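Local structure of GntR-family protein transcriptional regulator (Mycobacterium smegmatis, 3F8M) at residues V140-Y154 against V219-M233. The protein represses transcription of the phnDCE phosphate-uptake operon by binding DNA when phosphate is available in the cell. Sequence-based numbering, arbitrary orientation.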
ATOM      1  N   VAL A 140      -3.107   4.906 -21.141  1.00 21.66           N
ATOM      2  CA  VAL A 140      -2.980   3.520 -20.690  1.00 21.38           C
ATOM      3  C   VAL A 140      -3.825   3.247 -19.437  1.00 20.42           C
ATOM      4  O   VAL A 140      -4.055   4.142 -18.627  1.00 20.26           O
ATOM      5  CB  VAL A 140      -1.511   3.060 -20.489  1.00 22.21           C
ATOM      6  CG1 VAL A 140      -0.709   3.254 -21.796  1.00 23.52           C
ATOM      7  CG2 VAL A 140      -0.880   3.772 -19.312  1.00 21.15           C
ATOM      8  N   ARG A 141      -4.250   1.988 -19.294  1.00 20.70           N
ATOM      9  CA  ARG A 141      -5.138   1.612 -18.199  0.50 19.93           C
ATOM     10  C   ARG A 141      -4.338   1.490 -16.906  1.00 20.47           C
ATOM     11  O   ARG A 141      -3.237   0.898 -16.896  1.00 20.92           O
ATOM     12  CB  ARG A 141      -5.875   0.314 -18.544  0.50 19.51           C
ATOM     13  CG  ARG A 141      -6.585   0.334 -19.908  0.50 19.81           C
ATOM     14  CD  ARG A 141      -7.622   1.469 -19.966  0.50 20.27           C
ATOM     15  NE  ARG A 141      -8.421   1.443 -21.192  0.50 21.12           N
ATOM     16  CZ  ARG A 141      -8.583   2.471 -22.025  0.50 19.82           C
ATOM     17  NH1 ARG A 141      -8.016   3.655 -21.781  0.50 15.96           N
ATOM     18  NH2 ARG A 141      -9.333   2.317 -23.109  0.50 22.77           N
ATOM     19  N   VAL A 142      -4.904   2.047 -15.817  1.00 19.07           N
ATOM     20  CA  VAL A 142      -4.273   2.074 -14.498  1.00 18.91           C
ATOM     21  C   VAL A 142      -4.993   1.167 -13.504  1.00 19.01           C
ATOM     22  O   VAL A 142      -4.352   0.421 -12.746  1.00 19.87           O
ATOM     23  CB  VAL A 142      -4.183   3.502 -13.949  1.00 18.86           C
ATOM     24  CG1 VAL A 142      -3.781   3.541 -12.485  1.00 19.37           C
ATOM     25  CG2 VAL A 142      -3.208   4.312 -14.821  1.00 22.30           C
ATOM     26  N   GLY A 143      -6.315   1.162 -13.533  1.00 17.26           N
ATOM     27  CA  GLY A 143      -7.006   0.441 -12.452  1.00 16.43           C
ATOM     28  C   GLY A 143      -8.493   0.311 -12.702  1.00 15.84           C
ATOM     29  O   GLY A 143      -9.032   0.965 -13.565  1.00 14.88           O
ATOM     30  N   LEU A 144      -9.098  -0.610 -11.966  1.00 15.87           N
ATOM     31  CA  LEU A 144     -10.538  -0.891 -12.070  1.00 16.04           C
ATOM     32  C   LEU A 144     -11.133  -0.632 -10.686  1.00 14.85           C
ATOM     33  O   LEU A 144     -10.682  -1.213  -9.654  1.00 15.08           O
ATOM     34  CB  LEU A 144     -10.723  -2.354 -12.507  1.00 16.97           C
ATOM     35  CG  LEU A 144     -12.161  -2.902 -12.431  1.00 18.17           C
ATOM     36  CD1 LEU A 144     -12.967  -2.321 -13.589  1.00 19.43           C
ATOM     37  CD2 LEU A 144     -12.238  -4.413 -12.475  1.00 17.82           C
ATOM     38  N   GLU A 145     -12.128   0.253 -10.673  1.00 14.09           N
ATOM     39  CA  GLU A 145     -12.757   0.766  -9.459  0.70 15.04           C
ATOM     40  C   GLU A 145     -14.202   0.293  -9.457  1.00 14.92           C
ATOM     41  O   GLU A 145     -14.918   0.597 -10.412  1.00 14.77           O
ATOM     42  CB  GLU A 145     -12.768   2.283  -9.574  0.70 16.07           C
ATOM     43  CG  GLU A 145     -13.312   3.024  -8.371  0.70 19.00           C
ATOM     44  CD  GLU A 145     -13.541   4.471  -8.666  0.70 21.44           C
ATOM     45  OE1 GLU A 145     -14.400   4.780  -9.580  0.70 17.53           O
ATOM     46  OE2 GLU A 145     -12.848   5.290  -7.979  0.70 23.66           O
ATOM     47  N   THR A 146     -14.591  -0.442  -8.421  1.00 13.99           N
ATOM     48  CA  THR A 146     -15.955  -1.000  -8.332  1.00 13.86           C
ATOM     49  C   THR A 146     -16.533  -0.444  -7.055  1.00 12.79           C
ATOM     50  O   THR A 146     -16.052  -0.777  -5.957  1.00 14.98           O
ATOM     51  CB  THR A 146     -15.862  -2.525  -8.296  1.00 12.98           C
ATOM     52  OG1 THR A 146     -15.084  -2.986  -9.431  1.00 15.89           O
ATOM     53  CG2 THR A 146     -17.306  -3.176  -8.294  1.00 12.23           C
ATOM     54  N   THR A 147     -17.526   0.439  -7.180  1.00 13.72           N
ATOM     55  CA  THR A 147     -18.052   1.116  -6.008  1.00 13.55           C
ATOM     56  C   THR A 147     -19.474   0.596  -5.814  1.00 13.19           C
ATOM     57  O   THR A 147     -20.243   0.630  -6.751  1.00 14.68           O
ATOM     58  CB  THR A 147     -18.103   2.626  -6.194  1.00 14.37           C
ATOM     59  OG1 THR A 147     -16.764   3.125  -6.437  1.00 16.34           O
ATOM     60  CG2 THR A 147     -18.659   3.345  -4.921  1.00 15.31           C
ATOM     61  N   LYS A 148     -19.754   0.058  -4.636  1.00 14.46           N
ATOM     62  CA  LYS A 148     -21.127  -0.395  -4.285  1.00 14.84           C
ATOM     63  C   LYS A 148     -21.728   0.651  -3.369  1.00 15.01           C
ATOM     64  O   LYS A 148     -21.163   0.977  -2.345  1.00 16.81           O
ATOM     65  CB  LYS A 148     -21.086  -1.737  -3.568  1.00 14.82           C
ATOM     66  CG  LYS A 148     -20.713  -2.837  -4.531  1.00 17.04           C
ATOM     67  CD  LYS A 148     -20.486  -4.129  -3.809  1.00 18.27           C
ATOM     68  CE  LYS A 148     -19.943  -5.153  -4.816  1.00 22.52           C
ATOM     69  NZ  LYS A 148     -19.907  -6.509  -4.185  1.00 26.27           N
ATOM     70  N   LEU A 149     -22.902   1.153  -3.726  1.00 15.30           N
ATOM     71  CA  LEU A 149     -23.521   2.241  -2.998  1.00 15.19           C
ATOM     72  C   LEU A 149     -24.891   1.754  -2.521  1.00 15.68           C
ATOM     73  O   LEU A 149     -25.555   1.035  -3.253  1.00 15.75           O
ATOM     74  CB  LEU A 149     -23.770   3.417  -3.958  1.00 14.84           C
ATOM     75  CG  LEU A 149     -22.550   4.062  -4.649  1.00 13.38           C
ATOM     76  CD1 LEU A 149     -22.966   4.980  -5.802  1.00 20.93           C
ATOM     77  CD2 LEU A 149     -21.793   4.852  -3.537  1.00 15.79           C
ATOM     78  N   PRO A 150     -25.299   2.163  -1.309  1.00 17.26           N
ATOM     79  CA  PRO A 150     -26.701   1.934  -0.909  1.00 17.68           C
ATOM     80  C   PRO A 150     -27.605   2.826  -1.782  1.00 18.07           C
ATOM     81  O   PRO A 150     -27.521   4.055  -1.682  1.00 19.34           O
ATOM     82  CB  PRO A 150     -26.708   2.340   0.579  1.00 17.37           C
ATOM     83  CG  PRO A 150     -25.575   3.371   0.718  1.00 18.83           C
ATOM     84  CD  PRO A 150     -24.509   2.815  -0.258  1.00 16.07           C
ATOM     85  N   ALA A 151     -28.350   2.210  -2.700  1.00 19.37           N
ATOM     86  CA  ALA A 151     -29.073   2.917  -3.783  1.00 19.75           C
ATOM     87  C   ALA A 151     -30.045   3.929  -3.241  1.00 22.01           C
ATOM     88  O   ALA A 151     -30.261   4.981  -3.866  1.00 21.17           O
ATOM     89  CB  ALA A 151     -29.839   1.948  -4.647  1.00 20.52           C
ATOM     90  N   GLN A 152     -30.626   3.610  -2.081  1.00 22.54           N
ATOM     91  CA  GLN A 152     -31.615   4.487  -1.414  0.70 23.78           C
ATOM     92  C   GLN A 152     -31.052   5.844  -1.060  1.00 23.58           C
ATOM     93  O   GLN A 152     -31.757   6.853  -1.035  1.00 23.35           O
ATOM     94  CB  GLN A 152     -32.218   3.787  -0.185  0.70 24.38           C
ATOM     95  CG  GLN A 152     -33.105   2.639  -0.637  0.70 27.75           C
ATOM     96  CD  GLN A 152     -34.195   2.253   0.330  0.70 31.48           C
ATOM     97  OE1 GLN A 152     -33.968   2.089   1.542  0.70 33.17           O
ATOM     98  NE2 GLN A 152     -35.397   2.063  -0.210  0.70 32.73           N
ATOM     99  N   ARG A 153     -29.756   5.876  -0.760  1.00 22.11           N
ATOM    100  CA  ARG A 153     -29.097   7.141  -0.404  1.00 21.73           C
ATOM    101  C   ARG A 153     -28.889   8.103  -1.574  1.00 21.20           C
ATOM    102  O   ARG A 153     -28.617   9.277  -1.348  1.00 20.56           O
ATOM    103  CB  ARG A 153     -27.739   6.932   0.271  1.00 22.05           C
ATOM    104  CG  ARG A 153     -27.750   6.243   1.669  1.00 21.66           C
ATOM    105  CD  ARG A 153     -26.467   6.593   2.421  1.00 23.35           C
ATOM    106  NE  ARG A 153     -26.419   8.015   2.746  1.00 23.15           N
ATOM    107  CZ  ARG A 153     -25.490   8.607   3.482  1.00 24.25           C
ATOM    108  NH1 ARG A 153     -24.476   7.914   4.000  1.00 25.80           N
ATOM    109  NH2 ARG A 153     -25.576   9.914   3.709  1.00 25.49           N
ATOM    110  N   TYR A 154     -28.988   7.619  -2.806  1.00 19.65           N
ATOM    111  CA  TYR A 154     -28.590   8.448  -3.971  1.00 20.63           C
ATOM    112  C   TYR A 154     -29.594   8.468  -5.109  1.00 20.21           C
ATOM    113  O   TYR A 154     -29.271   8.105  -6.230  1.00 18.76           O
ATOM    114  CB  TYR A 154     -27.190   8.018  -4.509  1.00 19.42           C
ATOM    115  CG  TYR A 154     -26.160   7.907  -3.417  1.00 20.59           C
ATOM    116  CD1 TYR A 154     -25.614   9.046  -2.827  1.00 20.52           C
ATOM    117  CD2 TYR A 154     -25.721   6.650  -2.980  1.00 17.16           C
ATOM    118  CE1 TYR A 154     -24.657   8.936  -1.810  1.00 21.81           C
ATOM    119  CE2 TYR A 154     -24.764   6.532  -1.970  1.00 20.60           C
ATOM    120  CZ  TYR A 154     -24.254   7.685  -1.376  1.00 20.53           C
ATOM    121  OH  TYR A 154     -23.301   7.571  -0.390  1.00 20.69           O
ATOM    122  N   VAL A 219     -22.639   7.222   8.948  1.00 31.72           N
ATOM    123  CA  VAL A 219     -23.435   6.323   8.129  1.00 29.39           C
ATOM    124  C   VAL A 219     -22.588   6.003   6.893  1.00 27.87           C
ATOM    125  O   VAL A 219     -21.963   6.904   6.340  1.00 27.33           O
ATOM    126  CB  VAL A 219     -24.765   6.956   7.718  1.00 29.12           C
ATOM    127  CG1 VAL A 219     -25.621   5.977   6.939  1.00 29.20           C
ATOM    128  CG2 VAL A 219     -25.541   7.468   8.968  1.00 30.97           C
ATOM    129  N   ALA A 220     -22.549   4.723   6.506  1.00 26.13           N
ATOM    130  CA  ALA A 220     -21.716   4.287   5.371  1.00 23.66           C
ATOM    131  C   ALA A 220     -22.151   4.982   4.074  1.00 21.55           C
ATOM    132  O   ALA A 220     -23.325   5.104   3.783  1.00 21.54           O
ATOM    133  CB  ALA A 220     -21.730   2.783   5.215  1.00 23.28           C
ATOM    134  N   ILE A 221     -21.164   5.443   3.321  1.00 20.37           N
ATOM    135  CA  ILE A 221     -21.378   6.125   2.036  1.00 18.89           C
ATOM    136  C   ILE A 221     -21.258   5.099   0.881  1.00 18.43           C
ATOM    137  O   ILE A 221     -22.035   5.139  -0.081  1.00 19.46           O
ATOM    138  CB  ILE A 221     -20.321   7.272   1.897  1.00 19.34           C
ATOM    139  CG1 ILE A 221     -20.569   8.385   2.937  1.00 19.72           C
ATOM    140  CG2 ILE A 221     -20.222   7.877   0.464  1.00 19.18           C
ATOM    141  CD1 ILE A 221     -19.356   9.407   3.038  1.00 17.61           C
ATOM    142  N   GLU A 222     -20.261   4.212   0.979  1.00 17.33           N
ATOM    143  CA  GLU A 222     -19.834   3.343  -0.141  1.00 17.09           C
ATOM    144  C   GLU A 222     -18.970   2.227   0.413  1.00 16.36           C
ATOM    145  O   GLU A 222     -18.412   2.334   1.525  1.00 15.86           O
ATOM    146  CB  GLU A 222     -18.957   4.115  -1.161  1.00 16.48           C
ATOM    147  CG  GLU A 222     -17.671   4.647  -0.477  1.00 18.82           C
ATOM    148  CD  GLU A 222     -16.593   5.192  -1.383  1.00 19.92           C
ATOM    149  OE1 GLU A 222     -16.674   5.064  -2.634  1.00 18.69           O
ATOM    150  OE2 GLU A 222     -15.627   5.718  -0.794  1.00 20.47           O
ATOM    151  N   GLN A 223     -18.902   1.145  -0.344  1.00 17.02           N
ATOM    152  CA  GLN A 223     -17.799   0.193  -0.195  1.00 17.43           C
ATOM    153  C   GLN A 223     -17.146   0.177  -1.562  1.00 17.01           C
ATOM    154  O   GLN A 223     -17.821  -0.091  -2.580  1.00 16.84           O
ATOM    155  CB  GLN A 223     -18.335  -1.208   0.180  1.00 17.61           C
ATOM    156  CG  GLN A 223     -17.201  -2.178   0.619  1.00 19.90           C
ATOM    157  CD  GLN A 223     -16.344  -2.696  -0.525  1.00 25.35           C
ATOM    158  OE1 GLN A 223     -16.856  -3.046  -1.594  1.00 26.89           O
ATOM    159  NE2 GLN A 223     -15.016  -2.783  -0.292  1.00 23.05           N
ATOM    160  N   ARG A 224     -15.827   0.415  -1.616  1.00 17.34           N
ATOM    161  CA  ARG A 224     -15.168   0.562  -2.906  1.00 16.61           C
ATOM    162  C   ARG A 224     -13.981  -0.424  -2.948  1.00 17.94           C
ATOM    163  O   ARG A 224     -13.140  -0.456  -2.003  1.00 17.72           O
ATOM    164  CB  ARG A 224     -14.724   2.042  -3.087  1.00 17.44           C
ATOM    165  CG  ARG A 224     -14.027   2.398  -4.498  1.00 18.24           C
ATOM    166  CD  ARG A 224     -13.552   3.865  -4.521  1.00 19.31           C
ATOM    167  NE  ARG A 224     -12.331   4.000  -3.724  1.00 25.06           N
ATOM    168  CZ  ARG A 224     -11.641   5.124  -3.500  1.00 26.85           C
ATOM    169  NH1 ARG A 224     -12.023   6.311  -3.973  1.00 27.79           N
ATOM    170  NH2 ARG A 224     -10.545   5.060  -2.765  1.00 27.14           N
ATOM    171  N   ARG A 225     -13.914  -1.185  -4.041  1.00 16.79           N
ATOM    172  CA  ARG A 225     -12.779  -2.054  -4.361  1.00 17.26           C
ATOM    173  C   ARG A 225     -12.023  -1.409  -5.526  1.00 17.95           C
ATOM    174  O   ARG A 225     -12.621  -1.098  -6.572  1.00 16.98           O
ATOM    175  CB  ARG A 225     -13.313  -3.421  -4.769  1.00 17.93           C
ATOM    176  CG  ARG A 225     -12.231  -4.476  -5.107  1.00 19.18           C
ATOM    177  CD  ARG A 225     -12.909  -5.650  -5.785  1.00 19.59           C
ATOM    178  NE  ARG A 225     -12.021  -6.774  -6.035  1.00 22.40           N
ATOM    179  CZ  ARG A 225     -11.366  -7.035  -7.168  1.00 20.69           C
ATOM    180  NH1 ARG A 225     -11.418  -6.231  -8.224  1.00 19.35           N
ATOM    181  NH2 ARG A 225     -10.607  -8.139  -7.217  1.00 21.57           N
ATOM    182  N   SER A 226     -10.696  -1.237  -5.387  1.00 17.89           N
ATOM    183  CA  SER A 226      -9.919  -0.663  -6.481  1.00 17.61           C
ATOM    184  C   SER A 226      -8.759  -1.623  -6.765  1.00 16.91           C
ATOM    185  O   SER A 226      -8.042  -1.981  -5.835  1.00 19.35           O
ATOM    186  CB  SER A 226      -9.406   0.699  -6.069  1.00 19.31           C
ATOM    187  OG  SER A 226     -10.448   1.499  -5.511  1.00 24.69           O
ATOM    188  N   LEU A 227      -8.627  -2.092  -8.005  1.00 17.59           N
ATOM    189  CA  LEU A 227      -7.548  -2.979  -8.380  1.00 17.25           C
ATOM    190  C   LEU A 227      -6.650  -2.168  -9.320  1.00 18.00           C
ATOM    191  O   LEU A 227      -7.087  -1.799 -10.417  1.00 17.68           O
ATOM    192  CB  LEU A 227      -8.093  -4.232  -9.057  1.00 18.02           C
ATOM    193  CG  LEU A 227      -7.069  -5.296  -9.467  1.00 17.66           C
ATOM    194  CD1 LEU A 227      -6.732  -6.199  -8.259  1.00 21.48           C
ATOM    195  CD2 LEU A 227      -7.522  -6.135 -10.683  1.00 20.36           C
ATOM    196  N   TYR A 228      -5.419  -1.859  -8.873  1.00 17.71           N
ATOM    197  CA  TYR A 228      -4.513  -0.986  -9.633  1.00 17.74           C
ATOM    198  C   TYR A 228      -3.286  -1.775 -10.087  1.00 18.83           C
ATOM    199  O   TYR A 228      -2.804  -2.612  -9.334  1.00 19.24           O
ATOM    200  CB  TYR A 228      -4.006   0.123  -8.724  1.00 18.34           C
ATOM    201  CG  TYR A 228      -4.977   1.229  -8.327  1.00 21.29           C
ATOM    202  CD1 TYR A 228      -5.262   2.262  -9.221  1.00 26.64           C
ATOM    203  CD2 TYR A 228      -5.563   1.265  -7.064  1.00 23.50           C
ATOM    204  CE1 TYR A 228      -6.127   3.298  -8.874  1.00 31.20           C
ATOM    205  CE2 TYR A 228      -6.444   2.318  -6.691  1.00 27.58           C
ATOM    206  CZ  TYR A 228      -6.707   3.318  -7.613  1.00 32.09           C
ATOM    207  OH  TYR A 228      -7.546   4.373  -7.329  1.00 38.35           O
ATOM    208  N   ARG A 229      -2.799  -1.504 -11.297  1.00 18.68           N
ATOM    209  CA  ARG A 229      -1.536  -2.125 -11.767  1.00 19.58           C
ATOM    210  C   ARG A 229      -0.410  -1.550 -10.940  1.00 18.65           C
ATOM    211  O   ARG A 229      -0.265  -0.333 -10.844  1.00 17.94           O
ATOM    212  CB  ARG A 229      -1.291  -1.802 -13.244  1.00 18.33           C
ATOM    213  CG  ARG A 229      -2.205  -2.542 -14.219  1.00 21.18           C
ATOM    214  CD  ARG A 229      -1.930  -2.056 -15.650  1.00 24.22           C
ATOM    215  NE  ARG A 229      -0.521  -2.315 -16.004  1.00 23.93           N
ATOM    216  CZ  ARG A 229      -0.142  -2.983 -17.089  1.00 26.43           C
ATOM    217  NH1 ARG A 229      -1.053  -3.461 -17.926  1.00 27.92           N
ATOM    218  NH2 ARG A 229       1.155  -3.170 -17.347  1.00 24.87           N
ATOM    219  N   GLY A 230       0.385  -2.429 -10.345  1.00 20.59           N
ATOM    220  CA  GLY A 230       1.510  -1.985  -9.471  1.00 21.22           C
ATOM    221  C   GLY A 230       2.490  -1.094 -10.242  1.00 22.83           C
ATOM    222  O   GLY A 230       3.043  -0.152  -9.673  1.00 24.23           O
ATOM    223  N   ASP A 231       2.645  -1.354 -11.535  1.00 23.79           N
ATOM    224  CA  ASP A 231       3.580  -0.592 -12.406  1.00 23.84           C
ATOM    225  C   ASP A 231       3.072   0.806 -12.793  1.00 23.96           C
ATOM    226  O   ASP A 231       3.815   1.604 -13.396  1.00 23.77           O
ATOM    227  CB  ASP A 231       4.037  -1.423 -13.624  1.00 23.73           C
ATOM    228  CG  ASP A 231       2.902  -1.838 -14.556  1.00 26.45           C
ATOM    229  OD1 ASP A 231       1.715  -1.408 -14.380  1.00 21.23           O
ATOM    230  OD2 ASP A 231       3.193  -2.646 -15.460  1.00 25.62           O
ATOM    231  N   ARG A 232       1.846   1.153 -12.388  1.00 21.63           N
ATOM    232  CA  ARG A 232       1.324   2.466 -12.735  1.00 21.78           C
ATOM    233  C   ARG A 232       0.891   3.273 -11.520  1.00 21.48           C
ATOM    234  O   ARG A 232       0.398   4.415 -11.636  1.00 22.06           O
ATOM    235  CB  ARG A 232       0.196   2.339 -13.798  1.00 22.54           C
ATOM    236  CG  ARG A 232       0.760   2.163 -15.234  1.00 24.88           C
ATOM    237  CD  ARG A 232      -0.105   1.338 -16.187  1.00 28.45           C
ATOM    238  NE  ARG A 232       0.642   0.892 -17.379  1.00 28.62           N
ATOM    239  CZ  ARG A 232       0.112   0.259 -18.432  1.00 32.28           C
ATOM    240  NH1 ARG A 232      -1.213  -0.013 -18.506  1.00 25.68           N
ATOM    241  NH2 ARG A 232       0.915  -0.098 -19.449  1.00 29.48           N
ATOM    242  N   MET A 233       1.093   2.724 -10.327  1.00 20.20           N
ATOM    243  CA  MET A 233       0.565   3.406  -9.179  1.00 20.43           C
ATOM    244  C   MET A 233       1.471   3.300  -7.974  1.00 20.54           C
ATOM    245  O   MET A 233       2.019   2.218  -7.705  1.00 21.30           O
ATOM    246  CB  MET A 233      -0.836   2.838  -8.878  1.00 21.15           C
ATOM    247  CG  MET A 233      -1.459   3.314  -7.573  1.00 23.47           C
ATOM    248  SD  MET A 233      -1.946   5.059  -7.659  1.00 34.16           S
ATOM    249  CE  MET A 233      -2.625   5.120  -9.328  1.00 23.53           C
TER
HETATM  250  O   HOH W   1     -12.492  -3.539  -8.716  1.00 18.57           O
HETATM  251  O   HOH W   2     -14.201   6.793  -6.484  1.00 32.74           O
HETATM  252  O   HOH W   3     -17.142  -2.966  -4.345  1.00 22.32           O
HETATM  253  O   HOH W   4     -16.101   5.477  -5.131  1.00 20.99           O
HETATM  254  O   HOH W   5     -18.181  -5.761  -1.380  1.00 36.12           O
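A bend at chi2 of R232 (149°) lays its guanidinium beside strand 140-150, where NH1 donates in plane to a lone pair of R141 O, 2.7 Å away. V140 CG2 packs over the centre of one guanidinium face. The opposite face lies on the guanidinium of R229, a like-charge stack that D231 probably eases by gripping R229 side-on through NE and NH2. With CG1 anti to its backbone N (chi1 169°), V142 reaches the ring edge of Y228, CG1 to CD1 3.8 Å, and meets M233 CE.

From G143 to K148 the strands pair antiparallel, L144, T146 and K148 each exchanging two backbone hydrogen bonds with L227, R225 and Q223. On the E145 face, the aliphatic part of R224 runs across T147, its CG 3.4 Å from T147 OG1, while E145 OE1 forms a salt bridge with R133. At the far end the Y154 hydroxyl gives a 2.8 Å hydrogen bond to I221 O, and R153 NH1 reaches A220 O from above the carbonyl plane, its NH2 bridging to D215. V142 and G143 form a classic beta bulge against L135, and the two strands are the central pair of the six-stranded antiparallel sheet of the UTRA domain.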